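Local coordinates for nidogen-1 (Mus musculus, PDB 1GL4), which is a sulfated basement-membrane glycoprotein that associates tightly with laminin and also binds collagen IV and perlecan, at residues G147-K152 with G172-I177; V140-H145 with H223-R228. All blocks are in the same frame, centred on the assembly; numbering follows the deposited sequence.

Interaction 1. Residues G147-K152 with G172-I177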
loop_
_atom_site.group_PDB
_atom_site.type_symbol
_atom_site.label_atom_id
_atom_site.label_comp_id
_atom_site.label_asym_id
_atom_site.label_seq_id
_atom_site.Cartn_x
_atom_site.Cartn_y
_atom_site.Cartn_z
ATOM N N GLY A 147 -19.935 -12.528 13.805
ATOM C CA GLY A 147 -19.627 -11.108 13.741
ATOM C C GLY A 147 -18.934 -10.604 12.490
ATOM O O GLY A 147 -19.081 -11.170 11.409
ATOM N N LYS A 148 -18.167 -9.529 12.649
ATOM C CA LYS A 148 -17.447 -8.926 11.536
ATOM C C LYS A 148 -16.415 -7.938 12.057
ATOM O O LYS A 148 -16.396 -7.607 13.244
ATOM C CB LYS A 148 -18.426 -8.190 10.619
ATOM C CG LYS A 148 -19.166 -7.040 11.300
ATOM C CD LYS A 148 -20.180 -6.405 10.356
ATOM C CE LYS A 148 -20.953 -5.278 11.033
ATOM N NZ LYS A 148 -21.985 -4.702 10.114
ATOM N N LEU A 149 -15.542 -7.476 11.171
ATOM C CA LEU A 149 -14.544 -6.493 11.565
ATOM C C LEU A 149 -14.862 -5.177 10.858
ATOM O O LEU A 149 -15.122 -5.158 9.648
ATOM C CB LEU A 149 -13.136 -6.949 11.177
ATOM C CG LEU A 149 -12.041 -5.951 11.590
ATOM C CD1 LEU A 149 -11.896 -5.943 13.113
ATOM C CD2 LEU A 149 -10.726 -6.332 10.949
ATOM N N VAL A 150 -14.841 -4.083 11.613
ATOM C CA VAL A 150 -15.116 -2.762 11.064
ATOM C C VAL A 150 -13.846 -1.920 11.043
ATOM O O VAL A 150 -13.120 -1.851 12.033
ATOM C CB VAL A 150 -16.188 -2.016 11.893
ATOM C CG1 VAL A 150 -16.332 -0.586 11.392
ATOM C CG2 VAL A 150 -17.516 -2.747 11.803
ATOM N N LEU A 151 -13.594 -1.277 9.909
ATOM C CA LEU A 151 -12.414 -0.436 9.739
ATOM C C LEU A 151 -12.788 0.986 9.341
ATOM O O LEU A 151 -13.681 1.192 8.515
ATOM C CB LEU A 151 -11.503 -1.041 8.664
ATOM C CG LEU A 151 -10.320 -0.219 8.135
ATOM C CD1 LEU A 151 -9.313 -1.157 7.497
ATOM C CD2 LEU A 151 -10.788 0.824 7.126
ATOM N N LYS A 152 -12.117 1.965 9.945
ATOM C CA LYS A 152 -12.344 3.366 9.603
ATOM C C LYS A 152 -10.984 4.032 9.447
ATOM O O LYS A 152 -10.142 3.961 10.344
ATOM C CB LYS A 152 -13.151 4.096 10.679
ATOM C CG LYS A 152 -13.460 5.541 10.299
ATOM C CD LYS A 152 -14.495 6.174 11.219
ATOM C CE LYS A 152 -14.901 7.553 10.709
ATOM N NZ LYS A 152 -15.978 8.176 11.537
ATOM N N GLY A 172 -13.859 -5.164 16.137
ATOM C CA GLY A 172 -14.714 -6.284 15.792
ATOM C C GLY A 172 -14.112 -7.632 16.124
ATOM O O GLY A 172 -13.272 -7.748 17.015
ATOM N N ARG A 173 -14.534 -8.655 15.389
ATOM C CA ARG A 173 -14.060 -10.013 15.624
ATOM C C ARG A 173 -13.504 -10.656 14.356
ATOM O O ARG A 173 -14.050 -10.476 13.267
ATOM C CB ARG A 173 -15.220 -10.861 16.172
ATOM C CG ARG A 173 -14.895 -12.338 16.451
ATOM C CD ARG A 173 -16.119 -13.067 17.017
ATOM N NE ARG A 173 -16.612 -12.453 18.252
ATOM C CZ ARG A 173 -16.092 -12.662 19.459
ATOM N NH1 ARG A 173 -15.059 -13.483 19.615
ATOM N NH2 ARG A 173 -16.593 -12.030 20.513
ATOM N N VAL A 174 -12.404 -11.390 14.505
ATOM C CA VAL A 174 -11.782 -12.103 13.388
ATOM C C VAL A 174 -11.508 -13.540 13.820
ATOM O O VAL A 174 -11.307 -13.810 15.009
ATOM C CB VAL A 174 -10.436 -11.465 12.955
ATOM C CG1 VAL A 174 -10.664 -10.024 12.479
ATOM C CG2 VAL A 174 -9.442 -11.501 14.110
ATOM N N PRO A 175 -11.509 -14.484 12.863
ATOM C CA PRO A 175 -11.250 -15.894 13.177
ATOM C C PRO A 175 -9.802 -16.054 13.654
ATOM O O PRO A 175 -8.931 -15.257 13.298
ATOM C CB PRO A 175 -11.483 -16.605 11.841
ATOM C CG PRO A 175 -12.359 -15.657 11.058
ATOM C CD PRO A 175 -11.810 -14.306 11.432
ATOM N N GLN A 176 -9.544 -17.083 14.450
ATOM C CA GLN A 176 -8.194 -17.313 14.953
ATOM C C GLN A 176 -7.318 -18.077 13.969
ATOM O O GLN A 176 -7.737 -19.085 13.396
ATOM C CB GLN A 176 -8.241 -18.091 16.263
ATOM C CG GLN A 176 -6.875 -18.351 16.871
ATOM C CD GLN A 176 -6.963 -19.198 18.118
ATOM O OE1 GLN A 176 -7.305 -20.382 18.057
ATOM N NE2 GLN A 176 -6.670 -18.594 19.261
ATOM N N ILE A 177 -6.101 -17.581 13.778
ATOM C CA ILE A 177 -5.125 -18.225 12.912
ATOM C C ILE A 177 -4.040 -18.753 13.848
ATOM O O ILE A 177 -3.576 -18.034 14.735
ATOM C CB ILE A 177 -4.543 -17.221 11.889
ATOM C CG1 ILE A 177 -5.573 -16.986 10.784
ATOM C CG2 ILE A 177 -3.240 -17.747 11.302
ATOM C CD1 ILE A 177 -5.087 -16.158 9.651
#
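Leu149 and Gly172 are paired as an antiparallel, non-hydrogen-bonded bridge, their CA atoms 4.2 Å apart. Leu149 CB is 4.2 Å from Val174 CG1. The first torsion (chi1 -179°) turns CG opposite the backbone N, so that the two methyls reach different residues, CD1 Gly172 and CD2 Val174. Leu149 CD1 rests against the backbone of the corner, 3.7 Å from Gly172 N, with Gly172 CA slightly farther off. Leu149 CD2 meets Val174 CG1 at 4.0 Å, an ordinary van der Waals contact between two side chains that cross at a slant.

A single backbone hydrogen bond joins the segments: Arg173 N donates to Lys148 O at 3.0 Å. The bond is nearly straight at the hydrogen (164°), yet the donor stands well above the carbonyl plane, 52° out of it. Gly172 CA lies 3.3 Å from Lys148 O in a CA-H...O contact, so this oxygen meets two consecutive residues of 172-177. Glycine fits here for two steric reasons: a CB on Gly172 would collide with Lys148 O and Leu149 CA, and its backbone angles would press that CB against the preceding carbonyl oxygen. The polar ends turn to other partners, Lys148 NZ to a salt bridge with Glu139 and Arg173 NH1 to the carbonyl oxygens of Gly63 and Ser65.

Strand 149-156 is flanked by strands 164-171 and 133-142, both antiparallel to it. The contact thus joins the beginning of strand 149-156 to the corner at Gly172 that leads from 164-171 into 173-174, in the wall of the nidogen G2 beta-barrel. Both 164-171 and 173-174 pair in parallel with strand 49-62; Leu149 also touches Val140 and Leu105, and Val174 touches Ile60.

Interaction 2. Residues V140-H145 with H223-R228; sequences VTFLGH and HIYQWR
Strands 140-142 and 223-228 run antiparallel, their axes 162° apart in direction, and the hydrogen-bonded pair Thr141-Gln226 is closed by Gln226 N to Thr141 O (2.9 Å) and Thr141 N to Gln226 O. On the face bearing Val140, Phe142, Tyr225 and Trp227, Val140 CB sits over the six-membered ring of Trp227, a CH-pi contact 3.7 Å from its centroid and almost on the ring normal. Phe142 CE2 reaches Tyr225 CD1 at 3.6 Å, the two rings meeting obliquely with planes at 55°. These are neighbouring strands of the nidogen G2 beta-barrel; strand 133-142 leads into a type II turn from Phe142 to His145, where Leu143 N bonds Ile224 O and Leu143 CD1 packs on Ile224 CG2. On the face of Thr141 and Gln226, the Arg228 chain bends at chi3 (-66°) and brings its guanidinium end-on to Thr141 OG1, NH1 and NH2 each 3.0 Å from that oxygen, which lies near the guanidinium plane. Arg228 NH2 also forms a salt bridge with Glu139, and Arg228 NH1 donates to a lone pair of Gln226 OE1 at 2.9 Å. A methionine in place of Arg228 would probably leave Thr141 OG1 without both donors and Glu139 with one cationic partner fewer.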
loop_
_atom_site.group_PDB
_atom_site.type_symbol
_atom_site.label_atom_id
_atom_site.label_comp_id
_atom_site.label_asym_id
_atom_site.label_seq_id
_atom_site.Cartn_x
_atom_site.Cartn_y
_atom_site.Cartn_z
ATOM N N VAL A 140 -15.590 -6.217 6.887
ATOM C CA VAL A 140 -15.225 -7.515 6.343
ATOM C C VAL A 140 -15.922 -8.623 7.123
ATOM O O VAL A 140 -15.879 -8.662 8.356
ATOM C CB VAL A 140 -13.689 -7.740 6.363
ATOM C CG1 VAL A 140 -13.162 -7.693 7.783
ATOM C CG2 VAL A 140 -13.352 -9.070 5.716
ATOM N N THR A 141 -16.593 -9.507 6.395
ATOM C CA THR A 141 -17.286 -10.635 6.997
ATOM C C THR A 141 -16.551 -11.895 6.568
ATOM O O THR A 141 -16.283 -12.078 5.378
ATOM C CB THR A 141 -18.746 -10.748 6.498
ATOM O OG1 THR A 141 -19.472 -9.560 6.832
ATOM C CG2 THR A 141 -19.434 -11.940 7.155
ATOM N N PHE A 142 -16.197 -12.741 7.533
ATOM C CA PHE A 142 -15.525 -14.004 7.232
ATOM C C PHE A 142 -16.653 -15.033 7.203
ATOM O O PHE A 142 -17.255 -15.339 8.236
ATOM C CB PHE A 142 -14.505 -14.363 8.322
ATOM C CG PHE A 142 -13.346 -13.402 8.418
ATOM C CD1 PHE A 142 -13.512 -12.136 8.977
ATOM C CD2 PHE A 142 -12.083 -13.767 7.954
ATOM C CE1 PHE A 142 -12.435 -11.245 9.075
ATOM C CE2 PHE A 142 -10.999 -12.881 8.048
ATOM C CZ PHE A 142 -11.182 -11.615 8.612
ATOM N N LEU A 143 -16.949 -15.552 6.018
ATOM C CA LEU A 143 -18.041 -16.505 5.856
ATOM C C LEU A 143 -17.924 -17.743 6.743
ATOM O O LEU A 143 -16.914 -18.441 6.728
ATOM C CB LEU A 143 -18.159 -16.920 4.384
ATOM C CG LEU A 143 -18.195 -15.779 3.357
ATOM C CD1 LEU A 143 -18.656 -16.336 2.013
ATOM C CD2 LEU A 143 -19.135 -14.672 3.818
ATOM N N GLY A 144 -18.972 -17.996 7.522
ATOM C CA GLY A 144 -18.985 -19.148 8.410
ATOM C C GLY A 144 -18.542 -18.830 9.827
ATOM O O GLY A 144 -18.566 -19.696 10.699
ATOM N N HIS A 145 -18.144 -17.583 10.066
ATOM C CA HIS A 145 -17.687 -17.166 11.389
ATOM C C HIS A 145 -18.537 -16.013 11.939
ATOM O O HIS A 145 -19.048 -15.203 11.179
ATOM C CB HIS A 145 -16.209 -16.772 11.296
ATOM C CG HIS A 145 -15.332 -17.879 10.803
ATOM N ND1 HIS A 145 -14.999 -18.967 11.582
ATOM C CD2 HIS A 145 -14.765 -18.097 9.593
ATOM C CE1 HIS A 145 -14.265 -19.807 10.874
ATOM N NE2 HIS A 145 -14.108 -19.302 9.663
ATOM N N HIS A 223 -10.266 -20.304 2.992
ATOM C CA HIS A 223 -11.392 -19.663 3.654
ATOM C C HIS A 223 -11.827 -18.482 2.793
ATOM O O HIS A 223 -11.058 -18.002 1.963
ATOM C CB HIS A 223 -10.982 -19.225 5.063
ATOM C CG HIS A 223 -10.540 -20.364 5.932
ATOM N ND1 HIS A 223 -11.424 -21.266 6.484
ATOM C CD2 HIS A 223 -9.301 -20.802 6.263
ATOM C CE1 HIS A 223 -10.750 -22.213 7.113
ATOM N NE2 HIS A 223 -9.459 -21.956 6.993
ATOM N N ILE A 224 -13.059 -18.028 2.985
ATOM C CA ILE A 224 -13.604 -16.937 2.180
ATOM C C ILE A 224 -14.071 -15.750 3.010
ATOM O O ILE A 224 -14.594 -15.924 4.107
ATOM C CB ILE A 224 -14.836 -17.425 1.379
ATOM C CG1 ILE A 224 -14.490 -18.691 0.600
ATOM C CG2 ILE A 224 -15.330 -16.321 0.439
ATOM C CD1 ILE A 224 -15.712 -19.456 0.103
ATOM N N TYR A 225 -13.872 -14.542 2.489
ATOM C CA TYR A 225 -14.364 -13.348 3.170
ATOM C C TYR A 225 -14.866 -12.321 2.171
ATOM O O TYR A 225 -14.483 -12.338 0.999
ATOM C CB TYR A 225 -13.328 -12.734 4.140
ATOM C CG TYR A 225 -11.931 -12.384 3.636
ATOM C CD1 TYR A 225 -10.969 -11.930 4.535
ATOM C CD2 TYR A 225 -11.561 -12.518 2.298
ATOM C CE1 TYR A 225 -9.679 -11.620 4.131
ATOM C CE2 TYR A 225 -10.257 -12.204 1.879
ATOM C CZ TYR A 225 -9.324 -11.756 2.811
ATOM O OH TYR A 225 -8.030 -11.458 2.441
ATOM N N GLN A 226 -15.764 -11.457 2.630
ATOM C CA GLN A 226 -16.336 -10.428 1.774
ATOM C C GLN A 226 -15.952 -9.041 2.256
ATOM O O GLN A 226 -16.200 -8.686 3.412
ATOM C CB GLN A 226 -17.865 -10.529 1.747
ATOM C CG GLN A 226 -18.517 -9.510 0.809
ATOM C CD GLN A 226 -20.035 -9.498 0.903
ATOM O OE1 GLN A 226 -20.604 -9.076 1.911
ATOM N NE2 GLN A 226 -20.696 -9.963 -0.151
ATOM N N TRP A 227 -15.347 -8.265 1.364
ATOM C CA TRP A 227 -14.946 -6.898 1.674
ATOM C C TRP A 227 -15.962 -5.900 1.117
ATOM O O TRP A 227 -16.375 -6.002 -0.037
ATOM C CB TRP A 227 -13.560 -6.602 1.095
ATOM C CG TRP A 227 -12.473 -7.181 1.922
ATOM C CD1 TRP A 227 -11.956 -8.444 1.837
ATOM C CD2 TRP A 227 -11.838 -6.560 3.043
ATOM N NE1 TRP A 227 -11.042 -8.649 2.843
ATOM C CE2 TRP A 227 -10.951 -7.509 3.599
ATOM C CE3 TRP A 227 -11.936 -5.295 3.636
ATOM C CZ2 TRP A 227 -10.166 -7.230 4.725
ATOM C CZ3 TRP A 227 -11.156 -5.018 4.758
ATOM C CH2 TRP A 227 -10.284 -5.982 5.289
ATOM N N ARG A 228 -16.364 -4.947 1.949
ATOM C CA ARG A 228 -17.332 -3.926 1.555
ATOM C C ARG A 228 -16.774 -2.569 1.989
ATOM O O ARG A 228 -16.394 -2.408 3.143
ATOM C CB ARG A 228 -18.673 -4.186 2.254
ATOM C CG ARG A 228 -19.259 -5.581 2.012
ATOM C CD ARG A 228 -20.616 -5.764 2.713
ATOM N NE ARG A 228 -20.505 -5.736 4.171
ATOM C CZ ARG A 228 -20.054 -6.746 4.912
ATOM N NH1 ARG A 228 -19.666 -7.883 4.342
ATOM N NH2 ARG A 228 -19.981 -6.618 6.230
HETATM O O HOH W 1 -14.902 -19.421 4.557
HETATM O O HOH W 2 -13.655 -20.468 7.407
#

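How the interactions relate
The centres of the two contacts lie about 9 Å apart, on the same side of the chain's centre, and both belong to the G2 beta-barrel. Along the chain the order is 140-145, 147-152, 172-177 and 223-228, so interaction 1 is nested within the loop that interaction 2 closes. Strands 133-142 and 149-156, consecutive in sequence and antiparallel neighbours, connect them directly: Leu149 O and Val140 N are 3.0 Å apart, a probable hydrogen bond. A second junction is Pro175, whose CD packs 3.5 Å from Phe142 CG. The two contacts therefore continue one stretch of barrel wall, from strand 221-232 through these two strands to the corner at Gly172, away from the zinc site and the residues involved in perlecan binding.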